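Local coordinates for putative tetrapyrrole (Corrin/porphyrin) methylase (Bacteroides fragilis, PDB 3FFY), which probably methylates the 2'-hydroxyl of the ribose of a cytidine in 16S rRNA, using S-adenosylmethionine, and is represented here by its C-terminal part, at residues 54-62 with 90-98; 66-76 with 103-113. All coordinates share one frame; numbering follows the deposited sequence. Where two conformers were deposited one is given.

Interaction 1 (54-62 with 90-98); sequences RLLKTLTQF and LSELIEHFT. With SO4 (sulfate ion), chain C.
L59 packs as a knob among L90, L93, I94 and F97 of the near-antiparallel helix 90-98, the two helices lying side by side on one face of the sheet of a tetrapyrrole-methylase-type domain. The two methyls of L59 divide the work. CD2 meets L90 CD2 at 4.0 Å, while CD1 leans on F97 CD2 and on L93 CB. The axes of the two segments run at 155° and approach to 9.4 Å, close enough for such interlocking. One turn earlier, L55 sends CD2 straight over the centre of the F97 ring, 3.8 Å from the ring centroid, a CH-pi contact only 6° off the normal. CG of L55 stands anti to the backbone N (chi1 -178°), which carries the methyl across to that ring. The opposite face of F97 is covered by CD2 of H96, so the phenyl is held between a methyl and an imidazole edge atom. Farther out, I94 CD1 rests 3.6 Å from L59 O, and L90 CD1 packs against F62 CB. Behind this layer, L90 and L93 touch V72, L93 also V74, and L55 and F62 touch I108. Away from the helix-helix contact, H96 ND1 donates a nearly straight hydrogen bond of 2.5 Å to O3 of a sulfate, probably from the crystallisation liquor, which S79 OG of the second subunit also binds.

Interaction 2 (66-76 with 103-113); sequences FGPERQVSVSR and RGEIVIVLAGI
V72 and I108 touch through their CG2 methyls at 3.5 Å, on the sheet face that also carries V74 and L110. This is the tightly packed side: V74 lies alongside I108 and reaches I106 with CG1, and helix 55-66 covers the face with L55, T58 and F62. Between the strands, S73 with V109 and S75 with V107 form hydrogen-bonded pairs, each joined by two N-H...O bonds, of which V109 N to S73 O is essentially linear at 179°. S73, S75, V107 and V109 turn to the other face, where helix 6-12 lies. L110 extends the packed side by placing CD2 over the F66 ring, offset toward its rim. The R70 end is polar but well packed. Its chain, bent at chi2 and chi3 (71° and 70°), brings NH2 to A111 O at 2.8 Å, with the acceptor close to the guanidinium plane; F66 CB covers one guanidinium face and I113 N lies over the other. The loose, solvent side is the far end, where R76 NH1 is 4.0 Å from NE of the exposed, poorly ordered R103; R76 NH1 also forms a salt bridge with E84, which probably eases the proximity of the two positive charges. The whole is an antiparallel strand pair within a mixed, helix-flanked alpha/beta sheet.

After helix 6-12, strand 20-24, helix 32-38 and strand 45-50, the chain reaches helix 55-66, which supplies one half of interaction 1, and then runs into strand 71-77, one half of interaction 2. Strand 82-87 adds an edge to the sheet before helix 90-99 returns to close interaction 1 across 27 intervening residues. Strand 106-110 finally inserts between 45-50 and 71-77, closing interaction 2 over 26. The two closures therefore cross rather than nest, each helix being followed by a strand of interaction 2 or its neighbour. The layers meet directly, 9 Å between centres: L55 packs on I108, L93 on V74, and L90 N probably bonds to R70 O, tying the helix pair to the sheet it covers.

Interaction 1 (54-62 with 90-98)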
loop_
_atom_site.group_PDB
_atom_site.type_symbol
_atom_site.label_atom_id
_atom_site.label_comp_id
_atom_site.label_asym_id
_atom_site.label_seq_id
_atom_site.Cartn_x
_atom_site.Cartn_y
_atom_site.Cartn_z
ATOM N N ARG A 54 20.392 6.120 5.082
ATOM C CA ARG A 54 20.680 5.073 6.067
ATOM C C ARG A 54 19.877 3.819 5.811
ATOM O O ARG A 54 20.134 2.790 6.420
ATOM C CB ARG A 54 20.369 5.544 7.495
ATOM C CG ARG A 54 21.566 6.095 8.266
ATOM C CD ARG A 54 21.618 7.596 8.278
ATOM N NE ARG A 54 20.961 8.156 9.470
ATOM C CZ ARG A 54 21.106 9.414 9.902
ATOM N NH1 ARG A 54 21.888 10.281 9.252
ATOM N NH2 ARG A 54 20.462 9.804 10.999
ATOM N N LEU A 55 18.901 3.875 4.905
ATOM C CA LEU A 55 17.997 2.727 4.743
ATOM C C LEU A 55 18.686 1.407 4.418
ATOM O O LEU A 55 18.373 0.382 5.024
ATOM C CB LEU A 55 16.916 3.006 3.685
ATOM C CG LEU A 55 15.862 1.892 3.463
ATOM C CD1 LEU A 55 15.073 1.563 4.778
ATOM C CD2 LEU A 55 14.963 2.275 2.306
ATOM N N LEU A 56 19.631 1.418 3.475
ATOM C CA LEU A 56 20.216 0.173 3.000
ATOM C C LEU A 56 20.960 -0.505 4.137
ATOM O O LEU A 56 20.803 -1.697 4.332
ATOM C CB LEU A 56 21.191 0.404 1.842
ATOM C CG LEU A 56 21.288 -0.570 0.643
ATOM C CD1 LEU A 56 22.756 -0.676 0.192
ATOM C CD2 LEU A 56 20.619 -1.908 0.811
ATOM N N LYS A 57 21.762 0.247 4.881
ATOM C CA LYS A 57 22.451 -0.297 6.082
ATOM C C LYS A 57 21.459 -0.935 7.054
ATOM O O LYS A 57 21.645 -2.085 7.462
ATOM C CB LYS A 57 23.233 0.806 6.826
ATOM C CG LYS A 57 24.046 0.321 8.068
ATOM C CD LYS A 57 24.721 1.481 8.845
ATOM C CE LYS A 57 25.065 1.059 10.314
ATOM N NZ LYS A 57 25.965 2.024 11.005
ATOM N N THR A 58 20.414 -0.183 7.402
ATOM C CA THR A 58 19.394 -0.695 8.324
ATOM C C THR A 58 18.780 -2.020 7.802
ATOM O O THR A 58 18.639 -2.992 8.560
ATOM C CB THR A 58 18.309 0.365 8.616
ATOM O OG1 THR A 58 18.893 1.385 9.430
ATOM C CG2 THR A 58 17.135 -0.259 9.355
ATOM N N LEU A 59 18.413 -2.046 6.514
ATOM C CA LEU A 59 17.820 -3.244 5.902
ATOM C C LEU A 59 18.793 -4.398 5.889
ATOM O O LEU A 59 18.407 -5.530 6.152
ATOM C CB LEU A 59 17.349 -2.978 4.479
ATOM C CG LEU A 59 16.168 -2.025 4.342
ATOM C CD1 LEU A 59 15.934 -1.849 2.870
ATOM C CD2 LEU A 59 14.922 -2.498 5.028
ATOM N N THR A 60 20.071 -4.098 5.634
ATOM C CA THR A 60 21.103 -5.120 5.647
ATOM C C THR A 60 21.236 -5.713 7.044
ATOM O O THR A 60 21.236 -6.925 7.233
ATOM C CB THR A 60 22.439 -4.575 5.151
ATOM O OG1 THR A 60 22.230 -4.040 3.830
ATOM C CG2 THR A 60 23.423 -5.682 5.105
ATOM N N GLN A 61 21.305 -4.849 8.041
ATOM C CA GLN A 61 21.434 -5.352 9.406
ATOM C C GLN A 61 20.168 -6.080 9.864
ATOM O O GLN A 61 20.247 -7.046 10.613
ATOM C CB GLN A 61 21.789 -4.207 10.346
ATOM C CG GLN A 61 23.118 -3.577 9.963
ATOM C CD GLN A 61 23.589 -2.539 10.969
ATOM O OE1 GLN A 61 22.934 -1.519 11.187
ATOM N NE2 GLN A 61 24.731 -2.800 11.590
ATOM N N PHE A 62 19.004 -5.590 9.456
ATOM C CA PHE A 62 17.758 -6.313 9.681
ATOM C C PHE A 62 17.878 -7.753 9.120
ATOM O O PHE A 62 17.480 -8.746 9.787
ATOM C CB PHE A 62 16.564 -5.568 9.028
ATOM C CG PHE A 62 15.999 -4.406 9.843
ATOM C CD1 PHE A 62 16.632 -3.919 10.985
ATOM C CD2 PHE A 62 14.817 -3.774 9.431
ATOM C CE1 PHE A 62 16.087 -2.886 11.695
ATOM C CE2 PHE A 62 14.284 -2.766 10.144
ATOM C CZ PHE A 62 14.903 -2.296 11.260
ATOM N N LEU A 90 13.327 -9.108 3.123
ATOM C CA LEU A 90 14.447 -8.202 3.338
ATOM C C LEU A 90 15.465 -8.307 2.157
ATOM O O LEU A 90 16.004 -7.307 1.686
ATOM C CB LEU A 90 15.139 -8.490 4.691
ATOM C CG LEU A 90 14.471 -7.912 5.944
ATOM C CD1 LEU A 90 15.187 -8.466 7.252
ATOM C CD2 LEU A 90 14.458 -6.397 5.897
ATOM N N SER A 91 15.706 -9.517 1.716
ATOM C CA SER A 91 16.584 -9.787 0.584
ATOM C C SER A 91 16.152 -9.033 -0.705
ATOM O O SER A 91 16.948 -8.362 -1.348
ATOM C CB SER A 91 16.616 -11.299 0.324
ATOM O OG SER A 91 17.564 -11.597 -0.669
ATOM N N GLU A 92 14.887 -9.153 -1.055
ATOM C CA GLU A 92 14.313 -8.398 -2.169
ATOM C C GLU A 92 14.444 -6.880 -1.983
ATOM O O GLU A 92 14.815 -6.173 -2.938
ATOM C CB GLU A 92 12.851 -8.758 -2.347
ATOM C CG GLU A 92 12.647 -10.135 -2.901
ATOM C CD GLU A 92 11.180 -10.593 -2.855
ATOM O OE1 GLU A 92 10.414 -10.230 -1.953
ATOM O OE2 GLU A 92 10.787 -11.364 -3.727
ATOM N N LEU A 93 14.194 -6.374 -0.784
ATOM C CA LEU A 93 14.330 -4.936 -0.586
ATOM C C LEU A 93 15.804 -4.479 -0.621
ATOM O O LEU A 93 16.075 -3.390 -1.014
ATOM C CB LEU A 93 13.646 -4.466 0.683
ATOM C CG LEU A 93 12.161 -3.963 0.514
ATOM C CD1 LEU A 93 11.218 -5.143 0.078
ATOM C CD2 LEU A 93 11.730 -3.341 1.733
ATOM N N ILE A 94 16.752 -5.300 -0.186
ATOM C CA ILE A 94 18.175 -4.930 -0.210
ATOM C C ILE A 94 18.621 -4.809 -1.662
ATOM O O ILE A 94 19.298 -3.859 -2.069
ATOM C CB ILE A 94 19.021 -6.002 0.565
ATOM C CG1 ILE A 94 18.781 -5.853 2.103
ATOM C CG2 ILE A 94 20.492 -5.818 0.221
ATOM C CD1 ILE A 94 19.077 -7.045 2.970
ATOM N N GLU A 95 18.186 -5.771 -2.450
ATOM C CA GLU A 95 18.510 -5.751 -3.867
ATOM C C GLU A 95 17.886 -4.502 -4.502
ATOM O O GLU A 95 18.539 -3.810 -5.274
ATOM C CB GLU A 95 17.984 -7.021 -4.525
ATOM C CG GLU A 95 17.943 -7.074 -6.062
ATOM C CD GLU A 95 17.256 -8.386 -6.529
ATOM O OE1 GLU A 95 15.988 -8.415 -6.591
ATOM O OE2 GLU A 95 17.951 -9.388 -6.779
ATOM N N HIS A 96 16.631 -4.219 -4.176
ATOM C CA HIS A 96 15.924 -3.069 -4.752
ATOM C C HIS A 96 16.612 -1.754 -4.393
ATOM O O HIS A 96 16.857 -0.914 -5.263
ATOM C CB HIS A 96 14.453 -3.026 -4.286
ATOM C CG HIS A 96 13.702 -1.841 -4.802
ATOM N ND1 HIS A 96 13.139 -1.808 -6.070
ATOM C CD2 HIS A 96 13.484 -0.618 -4.253
ATOM C CE1 HIS A 96 12.565 -0.628 -6.248
ATOM N NE2 HIS A 96 12.758 0.111 -5.167
ATOM N N PHE A 97 16.927 -1.570 -3.115
ATOM C CA PHE A 97 17.558 -0.323 -2.702
ATOM C C PHE A 97 19.061 -0.255 -2.871
ATOM O O PHE A 97 19.680 0.776 -2.495
ATOM C CB PHE A 97 17.170 0.038 -1.281
ATOM C CG PHE A 97 15.760 0.448 -1.167
ATOM C CD1 PHE A 97 15.344 1.622 -1.762
ATOM C CD2 PHE A 97 14.815 -0.386 -0.543
ATOM C CE1 PHE A 97 13.999 2.020 -1.691
ATOM C CE2 PHE A 97 13.477 -0.014 -0.472
ATOM C CZ PHE A 97 13.063 1.205 -1.043
ATOM N N THR A 98 19.642 -1.320 -3.418
ATOM C CA THR A 98 20.990 -1.220 -3.948
ATOM C C THR A 98 20.936 -0.588 -5.345
ATOM O O THR A 98 21.753 0.276 -5.634
ATOM C CB THR A 98 21.711 -2.575 -3.995
ATOM O OG1 THR A 98 21.716 -3.116 -2.687
ATOM C CG2 THR A 98 23.194 -2.436 -4.484
HETATM S S SO4 C . 11.921 -3.826 -8.693
HETATM O O1 SO4 C . 12.346 -3.367 -10.061
HETATM O O2 SO4 C . 10.995 -2.739 -8.235
HETATM O O3 SO4 C . 13.093 -3.740 -7.721
HETATM O O4 SO4 C . 11.331 -5.144 -8.899
#

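Interaction 2 (66-76 with 103-113)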
loop_
_atom_site.group_PDB
_atom_site.type_symbol
_atom_site.label_atom_id
_atom_site.label_comp_id
_atom_site.label_asym_id
_atom_site.label_seq_id
_atom_site.Cartn_x
_atom_site.Cartn_y
_atom_site.Cartn_z
ATOM N N PHE A 66 17.342 -10.595 11.648
ATOM C CA PHE A 66 16.039 -11.218 11.552
ATOM C C PHE A 66 15.959 -12.267 10.467
ATOM O O PHE A 66 14.995 -13.047 10.436
ATOM C CB PHE A 66 14.978 -10.148 11.328
ATOM C CG PHE A 66 15.021 -9.080 12.354
ATOM C CD1 PHE A 66 14.725 -9.369 13.681
ATOM C CD2 PHE A 66 15.438 -7.808 12.032
ATOM C CE1 PHE A 66 14.810 -8.383 14.652
ATOM C CE2 PHE A 66 15.538 -6.813 13.002
ATOM C CZ PHE A 66 15.219 -7.098 14.303
ATOM N N GLY A 67 16.941 -12.281 9.562
ATOM C CA GLY A 67 16.979 -13.259 8.472
ATOM C C GLY A 67 16.541 -12.621 7.167
ATOM O O GLY A 67 15.574 -11.852 7.163
ATOM N N PRO A 68 17.235 -12.926 6.040
ATOM C CA PRO A 68 16.911 -12.241 4.738
ATOM C C PRO A 68 15.490 -12.517 4.197
ATOM O O PRO A 68 14.975 -11.780 3.358
ATOM C CB PRO A 68 17.976 -12.771 3.751
ATOM C CG PRO A 68 18.653 -13.896 4.447
ATOM C CD PRO A 68 18.438 -13.754 5.948
ATOM N N GLU A 69 14.877 -13.575 4.694
ATOM C CA GLU A 69 13.548 -13.990 4.240
ATOM C C GLU A 69 12.421 -13.273 5.014
ATOM O O GLU A 69 11.245 -13.415 4.672
ATOM C CB GLU A 69 13.379 -15.522 4.355
ATOM C CG GLU A 69 14.617 -16.309 4.862
ATOM C CD GLU A 69 14.968 -15.935 6.337
ATOM O OE1 GLU A 69 16.035 -15.351 6.571
ATOM O OE2 GLU A 69 14.149 -16.179 7.259
ATOM N N ARG A 70 12.761 -12.498 6.039
ATOM C CA ARG A 70 11.723 -11.801 6.817
ATOM C C ARG A 70 11.019 -10.781 5.958
ATOM O O ARG A 70 11.656 -9.974 5.264
ATOM C CB ARG A 70 12.296 -11.100 8.028
ATOM C CG ARG A 70 11.255 -10.539 9.038
ATOM C CD ARG A 70 10.513 -11.665 9.829
ATOM N NE ARG A 70 11.345 -12.367 10.788
ATOM C CZ ARG A 70 11.648 -11.954 12.031
ATOM N NH1 ARG A 70 12.447 -12.711 12.778
ATOM N NH2 ARG A 70 11.190 -10.810 12.538
ATOM N N GLN A 71 9.693 -10.800 6.039
ATOM C CA GLN A 71 8.869 -9.855 5.320
ATOM C C GLN A 71 8.992 -8.451 5.874
ATOM O O GLN A 71 9.079 -8.231 7.092
ATOM C CB GLN A 71 7.407 -10.318 5.284
ATOM C CG GLN A 71 7.146 -11.537 4.413
ATOM C CD GLN A 71 7.359 -11.249 2.905
ATOM O OE1 GLN A 71 6.950 -10.201 2.398
ATOM N NE2 GLN A 71 7.965 -12.191 2.192
ATOM N N VAL A 72 9.037 -7.489 4.940
ATOM C CA VAL A 72 9.205 -6.109 5.252
ATOM C C VAL A 72 8.496 -5.264 4.209
ATOM O O VAL A 72 8.228 -5.731 3.062
ATOM C CB VAL A 72 10.702 -5.763 5.253
ATOM C CG1 VAL A 72 11.335 -6.028 3.830
ATOM C CG2 VAL A 72 10.977 -4.339 5.801
ATOM N N SER A 73 8.170 -4.031 4.595
ATOM C CA SER A 73 7.496 -3.058 3.719
ATOM C C SER A 73 8.178 -1.726 3.989
ATOM O O SER A 73 8.257 -1.310 5.158
ATOM C CB SER A 73 6.018 -2.913 4.116
ATOM O OG SER A 73 5.279 -2.223 3.123
ATOM N N VAL A 74 8.604 -1.038 2.937
ATOM C CA VAL A 74 9.176 0.278 3.096
ATOM C C VAL A 74 8.287 1.257 2.330
ATOM O O VAL A 74 7.940 1.031 1.144
ATOM C CB VAL A 74 10.661 0.309 2.669
ATOM C CG1 VAL A 74 11.149 1.780 2.551
ATOM C CG2 VAL A 74 11.514 -0.582 3.647
ATOM N N SER A 75 7.858 2.287 3.040
ATOM C CA SER A 75 6.869 3.197 2.532
ATOM C C SER A 75 7.278 4.658 2.663
ATOM O O SER A 75 7.902 5.118 3.650
ATOM C CB SER A 75 5.510 3.027 3.248
ATOM O OG SER A 75 4.963 1.761 2.976
ATOM N N ARG A 76 6.818 5.398 1.675
ATOM C CA ARG A 76 6.997 6.809 1.669
ATOM C C ARG A 76 5.652 7.465 1.497
ATOM O O ARG A 76 4.842 7.090 0.634
ATOM C CB ARG A 76 7.942 7.150 0.532
ATOM C CG ARG A 76 8.347 8.590 0.542
ATOM C CD ARG A 76 9.162 8.883 -0.643
ATOM N NE ARG A 76 8.804 10.208 -1.107
ATOM C CZ ARG A 76 8.385 10.490 -2.336
ATOM N NH1 ARG A 76 8.288 9.530 -3.257
ATOM N NH2 ARG A 76 8.077 11.745 -2.651
ATOM N N ARG A 103 13.909 7.747 -1.490
ATOM C CA ARG A 103 13.540 9.097 -1.882
ATOM C C ARG A 103 13.007 10.082 -0.839
ATOM O O ARG A 103 12.718 11.242 -1.166
ATOM C CB ARG A 103 12.520 9.019 -3.025
ATOM C CG ARG A 103 12.541 10.262 -3.917
ATOM C CD ARG A 103 12.474 9.912 -5.401
ATOM N NE ARG A 103 11.162 10.242 -5.955
ATOM C CZ ARG A 103 10.747 11.483 -6.248
ATOM N NH1 ARG A 103 9.522 11.667 -6.753
ATOM N NH2 ARG A 103 11.541 12.547 -6.045
ATOM N N GLY A 104 12.849 9.672 0.395
ATOM C CA GLY A 104 12.444 10.647 1.372
ATOM C C GLY A 104 12.545 9.924 2.645
ATOM O O GLY A 104 12.946 8.768 2.646
ATOM N N GLU A 105 12.219 10.582 3.731
ATOM C CA GLU A 105 12.037 9.850 4.954
ATOM C C GLU A 105 11.048 8.702 4.687
ATOM O O GLU A 105 10.012 8.873 4.019
ATOM C CB GLU A 105 11.530 10.741 6.091
ATOM C CG GLU A 105 11.703 10.082 7.492
ATOM C CD GLU A 105 13.162 10.016 7.963
ATOM O OE1 GLU A 105 14.093 10.595 7.296
ATOM O OE2 GLU A 105 13.363 9.358 9.023
ATOM N N ILE A 106 11.409 7.522 5.178
ATOM C CA ILE A 106 10.573 6.355 4.991
ATOM C C ILE A 106 10.192 5.751 6.331
ATOM O O ILE A 106 10.744 6.097 7.368
ATOM C CB ILE A 106 11.242 5.312 4.062
ATOM C CG1 ILE A 106 12.662 4.943 4.540
ATOM C CG2 ILE A 106 11.306 5.879 2.619
ATOM C CD1 ILE A 106 13.804 5.836 3.851
ATOM N N VAL A 107 9.217 4.862 6.251
ATOM C CA VAL A 107 8.745 4.047 7.334
ATOM C C VAL A 107 9.066 2.623 6.898
ATOM O O VAL A 107 8.839 2.229 5.723
ATOM C CB VAL A 107 7.173 4.174 7.537
ATOM C CG1 VAL A 107 6.677 3.318 8.719
ATOM C CG2 VAL A 107 6.732 5.644 7.644
ATOM N N ILE A 108 9.637 1.853 7.840
ATOM C CA ILE A 108 9.875 0.463 7.670
ATOM C C ILE A 108 8.906 -0.294 8.562
ATOM O O ILE A 108 8.855 -0.062 9.786
ATOM C CB ILE A 108 11.344 0.054 8.045
ATOM C CG1 ILE A 108 12.335 0.973 7.330
ATOM C CG2 ILE A 108 11.571 -1.474 7.736
ATOM C CD1 ILE A 108 13.841 0.855 7.802
ATOM N N VAL A 109 8.138 -1.190 7.938
ATOM C CA VAL A 109 7.231 -2.096 8.666
ATOM C C VAL A 109 7.774 -3.496 8.488
ATOM O O VAL A 109 7.790 -4.037 7.371
ATOM C CB VAL A 109 5.781 -2.005 8.168
ATOM C CG1 VAL A 109 4.807 -2.910 9.043
ATOM C CG2 VAL A 109 5.353 -0.557 8.220
ATOM N N LEU A 110 8.285 -4.048 9.590
ATOM C CA LEU A 110 8.991 -5.318 9.634
ATOM C C LEU A 110 8.115 -6.370 10.337
ATOM O O LEU A 110 7.635 -6.172 11.446
ATOM C CB LEU A 110 10.293 -5.151 10.444
ATOM C CG LEU A 110 11.264 -6.358 10.517
ATOM C CD1 LEU A 110 11.855 -6.801 9.107
ATOM C CD2 LEU A 110 12.370 -6.087 11.596
ATOM N N ALA A 111 7.949 -7.494 9.677
ATOM C CA ALA A 111 7.240 -8.654 10.225
ATOM C C ALA A 111 7.964 -9.165 11.452
ATOM O O ALA A 111 9.215 -9.174 11.517
ATOM C CB ALA A 111 7.097 -9.779 9.130
ATOM N N GLY A 112 7.188 -9.543 12.456
ATOM C CA GLY A 112 7.782 -10.213 13.610
ATOM C C GLY A 112 8.119 -11.682 13.356
ATOM O O GLY A 112 7.897 -12.215 12.272
ATOM N N ILE A 113 8.605 -12.350 14.396
ATOM C CA ILE A 113 8.877 -13.787 14.372
ATOM C C ILE A 113 7.563 -14.526 14.594
ATOM O O ILE A 113 7.182 -15.332 13.741
ATOM C CB ILE A 113 9.943 -14.121 15.487
ATOM C CG1 ILE A 113 10.720 -15.423 15.238
ATOM C CG2 ILE A 113 9.283 -14.157 16.835
ATOM C CD1 ILE A 113 12.009 -15.609 16.185
#